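Local coordinates for CELL WALL surface anchor family protein (Streptococcus pneumoniae, PDB 2X9Z), which forms the backbone of the pneumococcal pilus as its repeating subunit, and is probably assembled into cell-wall-anchored fibres that serve adhesion, at residues 3-8 / 38-43; 70-75 / 110-115. The protein carries 1 engineered substitution. One frame throughout, in Å; residues are numbered along the deposited sequence.

Contact 1: 3-8 / 38-43; sequences PKIDKD and IVTKIP
Strands 4-8 and 38-42 run antiparallel, their axes approaching to 4.7 Å with N-to-C directions 173° apart. Two hydrogen-bonded pairs, Lys4 with Lys41 and Asp6 with Val39, set the register, and Lys41 N to Lys4 O is the shortest of their four bonds at 2.8 Å. This is one edge of a pilin beta sandwich, placed by sequence in a Cna-B-like family: strand 4-9 is outermost in its sheet within the chain, and 33-42 lies next inward.

Ile5, Lys7, Ile38 and Thr40 share the face turned to strands 50-57 and 130-139. The Ile5 and Ile38 side chains lie side by side and point the same way, Ile5 CD1 reaching Ile38 CG2 at 3.7 Å. Ile5 also comes obliquely onto Thr40, with Ile5 CD1 3.5 Å from Thr40 OG1. That oxygen, set beside its own backbone N by a chi1 of -51°, is hydrogen-bonded to Trp53 NE1, satisfying a buried residue's hydroxyl.

Lys4, Asp6, Val39 and Lys41 occupy the other face. Lys4 bends at its third and fourth torsions and brings NZ to 4.0 Å from Lys41 CB; the ammonium salt-bridges Glu109 and donates to water 1, which is placed to donate to Lys41 O and bridge the strands. Asp6 OD2 is hydrogen-bonded to Asn14 N, and OD1 salt-bridges Lys22 NZ.

Lys7 has CG anti to the backbone N (chi1 179°) and stays extended past Ile38, Lys7 CG passing Ile38 CG1 at 4.2 Å, to where NZ is covalently joined to Asn132 CG, an intramolecular isopeptide bond whose nitrogen is also hydrogen-bonded to Asp55 OD1.

Contact 2: 70-75 / 110-115; sequences VTVDDV and KTVKIT
Backbone hydrogen bonds define the pairing of Val70 to Val72 with Val112 to Ile114, antiparallel strands whose directions differ by 168°. Thr71 and Lys113 form the hydrogen-bonded pair, each N donating to the other's O, with Thr71 N to Lys113 O at 2.9 Å. Val70 with Ile114 and Val72 with Val112 are non-hydrogen-bonded pairs. Beyond Val72 the chain leaves the strand in a type I' turn to Val75, the reversal of a tight beta hairpin, yet Asp73 N still donates to Thr111 O at 2.8 Å.

Polar side-chain contacts gather at that turn. The return bond goes to a side chain: Thr111 N meets Asp73 OD1 at 3.0 Å, on the syn side and 30° out of the carboxylate plane. The other oxygen makes a salt bridge, Asp73 OD2 to Lys110 NZ at 2.7 Å, approached from above that plane. Lys110, bent at its second and third torsions, crosses the aspartate at about a right angle. Water 4 donates to Asp73 OD1 and is hydrogen-bonded to Thr111 OG1, which is also hydrogen-bonded to Lys41 NZ.

Apolar contacts lie on the face of Val70, Val72, Val112 and Ile114. Val70 turns CG2 away from its own N (chi1 55°) to reach both neighbours, Val70 CG2 standing 4.0 Å from Val112 CG1 and 4.0 Å from Ile114 CG1. Trp53 of strand 50-57 touches Val112 and Ile114 on this face. On the reverse face Thr71 OG1 lies against Lys113 CB at 3.5 Å.

Water 2 bridges the turn and the facing strand, accepting from Asp74 N, donating to Thr111 O and bonding Thr71 OG1. The carboxylate of Asp73 thus stands in for a strand carbonyl, extending the pairing by one residue into the turn, and the lysine charge would be expected to steady it there.

In the fold
From the N terminus, contact 1 closes first, when strand 33-42 returns along 4-9 after 29 intervening residues with no helix. The chain then crosses to strand 50-57 of the facing sheet and comes back as 61-72. Contact 2 closes a second loop of 34 residues, holding strands 82-87 and 90-95 and helix 97-103, once 110-120 arrives. The two loops follow in series, neither nested nor crossed. Their inner strands, 33-42 and 110-120, are neighbours, so one five-stranded sheet carries both contacts, with centres about 10 Å apart. Thr40 O to Val112 N (2.8 Å) and Ile42 CD1 against Val112 CG2 (4.0 Å) join them, and Trp53 touches both.

Contact 1: 3-8 / 38-43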
loop_
_atom_site.group_PDB
_atom_site.type_symbol
_atom_site.label_atom_id
_atom_site.label_comp_id
_atom_site.label_asym_id
_atom_site.label_seq_id
_atom_site.Cartn_x
_atom_site.Cartn_y
_atom_site.Cartn_z
ATOM N N PRO A 3 -6.024 15.184 -0.334
ATOM C CA PRO A 3 -5.002 14.903 0.676
ATOM C C PRO A 3 -3.664 14.627 -0.013
ATOM O O PRO A 3 -3.640 14.343 -1.214
ATOM C CB PRO A 3 -5.543 13.658 1.385
ATOM C CG PRO A 3 -6.459 12.993 0.404
ATOM C CD PRO A 3 -6.941 14.052 -0.558
ATOM N N LYS A 4 -2.570 14.742 0.732
ATOM C CA LYS A 4 -1.232 14.497 0.197
ATOM C C LYS A 4 -0.506 13.534 1.112
ATOM O O LYS A 4 -0.785 13.490 2.305
ATOM C CB LYS A 4 -0.450 15.808 0.101
ATOM C CG LYS A 4 -1.078 16.836 -0.836
ATOM C CD LYS A 4 -0.198 18.071 -0.986
ATOM C CE LYS A 4 0.031 18.759 0.347
ATOM N NZ LYS A 4 -1.217 19.334 0.912
ATOM N N ILE A 5 0.428 12.765 0.563
ATOM C CA ILE A 5 1.120 11.751 1.352
ATOM C C ILE A 5 2.568 11.581 0.927
ATOM O O ILE A 5 2.914 11.822 -0.227
ATOM C CB ILE A 5 0.394 10.387 1.251
ATOM C CG1 ILE A 5 0.931 9.387 2.278
ATOM C CG2 ILE A 5 0.482 9.831 -0.164
ATOM C CD1 ILE A 5 0.026 8.193 2.459
ATOM N N ASP A 6 3.405 11.184 1.874
ATOM C CA ASP A 6 4.759 10.783 1.553
ATOM C C ASP A 6 5.177 9.671 2.504
ATOM O O ASP A 6 4.685 9.588 3.638
ATOM C CB ASP A 6 5.718 11.962 1.672
ATOM C CG ASP A 6 7.100 11.643 1.119
ATOM O OD1 ASP A 6 7.202 10.874 0.131
ATOM O OD2 ASP A 6 8.091 12.159 1.673
ATOM N N LYS A 7 6.065 8.809 2.029
ATOM C CA LYS A 7 6.635 7.769 2.857
ATOM C C LYS A 7 8.148 7.813 2.740
ATOM O O LYS A 7 8.689 7.909 1.639
ATOM C CB LYS A 7 6.143 6.399 2.421
ATOM C CG LYS A 7 6.755 5.313 3.251
ATOM C CD LYS A 7 6.381 3.950 2.788
ATOM C CE LYS A 7 6.947 2.969 3.775
ATOM N NZ LYS A 7 6.317 1.665 3.611
ATOM N N ASP A 8 8.836 7.731 3.871
ATOM C CA ASP A 8 10.293 7.718 3.839
ATOM C C ASP A 8 10.823 7.184 5.163
ATOM O O ASP A 8 10.056 6.770 6.034
ATOM C CB ASP A 8 10.819 9.139 3.572
ATOM C CG ASP A 8 12.128 9.158 2.786
ATOM O OD1 ASP A 8 12.927 8.200 2.885
ATOM O OD2 ASP A 8 12.355 10.149 2.060
ATOM N N ILE A 38 5.167 7.506 7.633
ATOM C CA ILE A 38 4.219 7.867 6.594
ATOM C C ILE A 38 3.546 9.144 7.088
ATOM O O ILE A 38 2.987 9.168 8.187
ATOM C CB ILE A 38 3.140 6.772 6.424
ATOM C CG1 ILE A 38 3.775 5.402 6.148
ATOM C CG2 ILE A 38 2.138 7.166 5.344
ATOM C CD1 ILE A 38 2.811 4.267 6.352
ATOM N N VAL A 39 3.623 10.206 6.291
ATOM C CA VAL A 39 3.047 11.488 6.671
ATOM C C VAL A 39 1.952 11.857 5.673
ATOM O O VAL A 39 2.185 11.832 4.455
ATOM C CB VAL A 39 4.121 12.600 6.708
ATOM C CG1 VAL A 39 3.480 13.952 6.935
ATOM C CG2 VAL A 39 5.169 12.298 7.783
ATOM N N THR A 40 0.764 12.171 6.189
ATOM C CA THR A 40 -0.392 12.477 5.350
ATOM C C THR A 40 -0.989 13.812 5.760
ATOM O O THR A 40 -1.179 14.078 6.948
ATOM C CB THR A 40 -1.472 11.376 5.473
ATOM O OG1 THR A 40 -0.862 10.101 5.248
ATOM C CG2 THR A 40 -2.582 11.587 4.452
ATOM N N LYS A 41 -1.265 14.655 4.772
ATOM C CA LYS A 41 -1.899 15.941 5.006
ATOM C C LYS A 41 -3.353 15.852 4.575
ATOM O O LYS A 41 -3.646 15.582 3.413
ATOM C CB LYS A 41 -1.209 17.034 4.188
ATOM C CG LYS A 41 0.268 17.186 4.453
ATOM C CD LYS A 41 0.541 17.858 5.778
ATOM C CE LYS A 41 2.037 18.092 5.956
ATOM N NZ LYS A 41 2.357 18.738 7.262
ATOM N N ILE A 42 -4.255 16.085 5.517
ATOM C CA ILE A 42 -5.682 16.061 5.241
ATOM C C ILE A 42 -6.175 17.501 5.193
ATOM O O ILE A 42 -5.887 18.285 6.094
ATOM C CB ILE A 42 -6.419 15.239 6.319
ATOM C CG1 ILE A 42 -5.982 13.769 6.215
ATOM C CG2 ILE A 42 -7.944 15.388 6.206
ATOM C CD1 ILE A 42 -6.609 12.859 7.227
ATOM N N PRO A 43 -6.890 17.865 4.118
ATOM C CA PRO A 43 -7.284 19.264 3.914
ATOM C C PRO A 43 -8.274 19.765 4.972
ATOM O O PRO A 43 -8.976 18.976 5.608
ATOM C CB PRO A 43 -7.956 19.244 2.531
ATOM C CG PRO A 43 -7.559 17.958 1.904
ATOM C CD PRO A 43 -7.355 16.995 3.029
HETATM O O HOH W 1 -4.001 18.179 1.802
#

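Contact 2: 70-75 / 110-115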
loop_
_atom_site.group_PDB
_atom_site.type_symbol
_atom_site.label_atom_id
_atom_site.label_comp_id
_atom_site.label_asym_id
_atom_site.label_seq_id
_atom_site.Cartn_x
_atom_site.Cartn_y
_atom_site.Cartn_z
ATOM N N VAL A 70 0.873 6.305 15.989
ATOM C CA VAL A 70 0.155 7.252 15.141
ATOM C C VAL A 70 -0.195 8.534 15.894
ATOM O O VAL A 70 -0.693 8.492 17.025
ATOM C CB VAL A 70 -1.116 6.611 14.521
ATOM C CG1 VAL A 70 -2.026 6.037 15.596
ATOM C CG2 VAL A 70 -1.859 7.615 13.649
ATOM N N THR A 71 0.079 9.667 15.250
ATOM C CA THR A 71 -0.181 10.982 15.815
ATOM C C THR A 71 -0.945 11.837 14.812
ATOM O O THR A 71 -0.827 11.644 13.597
ATOM C CB THR A 71 1.138 11.723 16.184
ATOM O OG1 THR A 71 1.942 11.890 15.010
ATOM C CG2 THR A 71 1.922 10.951 17.248
ATOM N N VAL A 72 -1.736 12.768 15.332
ATOM C CA VAL A 72 -2.312 13.838 14.525
ATOM C C VAL A 72 -1.781 15.159 15.074
ATOM O O VAL A 72 -1.910 15.433 16.265
ATOM C CB VAL A 72 -3.844 13.838 14.584
ATOM C CG1 VAL A 72 -4.399 15.022 13.797
ATOM C CG2 VAL A 72 -4.402 12.520 14.065
ATOM N N ASP A 73 -1.152 15.958 14.213
ATOM C CA ASP A 73 -0.474 17.185 14.628
ATOM C C ASP A 73 0.433 16.926 15.835
ATOM O O ASP A 73 0.512 17.726 16.764
ATOM C CB ASP A 73 -1.475 18.313 14.901
ATOM C CG ASP A 73 -2.141 18.830 13.626
ATOM O OD1 ASP A 73 -1.688 18.494 12.514
ATOM O OD2 ASP A 73 -3.127 19.582 13.725
ATOM N N ASP A 74 1.124 15.790 15.794
ATOM C CA ASP A 74 2.082 15.393 16.828
ATOM C C ASP A 74 1.460 15.056 18.188
ATOM O O ASP A 74 2.166 14.970 19.194
ATOM C CB ASP A 74 3.199 16.436 16.972
ATOM C CG ASP A 74 4.063 16.548 15.724
ATOM O OD1 ASP A 74 4.434 15.502 15.147
ATOM O OD2 ASP A 74 4.379 17.687 15.319
ATOM N N VAL A 75 0.146 14.848 18.212
ATOM C CA VAL A 75 -0.528 14.361 19.413
ATOM C C VAL A 75 -0.912 12.899 19.191
ATOM O O VAL A 75 -1.599 12.577 18.221
ATOM C CB VAL A 75 -1.789 15.190 19.738
ATOM C CG1 VAL A 75 -2.478 14.649 20.986
ATOM C CG2 VAL A 75 -1.435 16.666 19.913
ATOM N N LYS A 110 -4.587 19.113 8.530
ATOM C CA LYS A 110 -4.191 18.261 9.650
ATOM C C LYS A 110 -3.137 17.274 9.166
ATOM O O LYS A 110 -3.224 16.753 8.048
ATOM C CB LYS A 110 -5.394 17.499 10.225
ATOM C CG LYS A 110 -6.516 18.386 10.768
ATOM C CD LYS A 110 -6.063 19.288 11.914
ATOM C CE LYS A 110 -6.283 18.631 13.258
ATOM N NZ LYS A 110 -5.732 19.436 14.391
ATOM N N THR A 111 -2.133 17.023 9.995
ATOM C CA THR A 111 -1.043 16.141 9.609
ATOM C C THR A 111 -1.070 14.857 10.412
ATOM O O THR A 111 -0.903 14.880 11.633
ATOM C CB THR A 111 0.309 16.823 9.838
ATOM O OG1 THR A 111 0.372 18.019 9.050
ATOM C CG2 THR A 111 1.447 15.902 9.445
ATOM N N VAL A 112 -1.261 13.735 9.723
ATOM C CA VAL A 112 -1.208 12.427 10.367
ATOM C C VAL A 112 0.174 11.841 10.137
ATOM O O VAL A 112 0.663 11.852 9.013
ATOM C CB VAL A 112 -2.264 11.451 9.795
ATOM C CG1 VAL A 112 -2.239 10.134 10.568
ATOM C CG2 VAL A 112 -3.652 12.069 9.849
ATOM N N LYS A 113 0.806 11.348 11.196
ATOM C CA LYS A 113 2.092 10.683 11.064
ATOM C C LYS A 113 2.021 9.288 11.676
ATOM O O LYS A 113 1.582 9.109 12.816
ATOM C CB LYS A 113 3.191 11.502 11.748
ATOM C CG LYS A 113 4.585 10.886 11.667
ATOM C CD LYS A 113 5.613 11.856 12.234
ATOM C CE LYS A 113 6.981 11.233 12.379
ATOM N NZ LYS A 113 7.915 12.205 13.005
ATOM N N ILE A 114 2.441 8.302 10.898
ATOM C CA ILE A 114 2.484 6.919 11.345
ATOM C C ILE A 114 3.940 6.481 11.297
ATOM O O ILE A 114 4.608 6.627 10.270
ATOM C CB ILE A 114 1.657 6.005 10.428
ATOM C CG1 ILE A 114 0.195 6.455 10.418
ATOM C CG2 ILE A 114 1.788 4.535 10.862
ATOM C CD1 ILE A 114 -0.637 5.775 9.340
ATOM N N THR A 115 4.450 5.972 12.412
ATOM C CA THR A 115 5.832 5.507 12.461
ATOM C C THR A 115 5.869 4.034 12.837
ATOM O O THR A 115 4.969 3.525 13.516
ATOM C CB THR A 115 6.682 6.323 13.457
ATOM O OG1 THR A 115 6.171 6.148 14.782
ATOM C CG2 THR A 115 6.652 7.802 13.118
HETATM O O HOH W 2 1.291 14.113 13.408
HETATM O O HOH W 3 3.728 8.939 14.824
HETATM O O HOH W 4 -0.386 20.162 10.645
#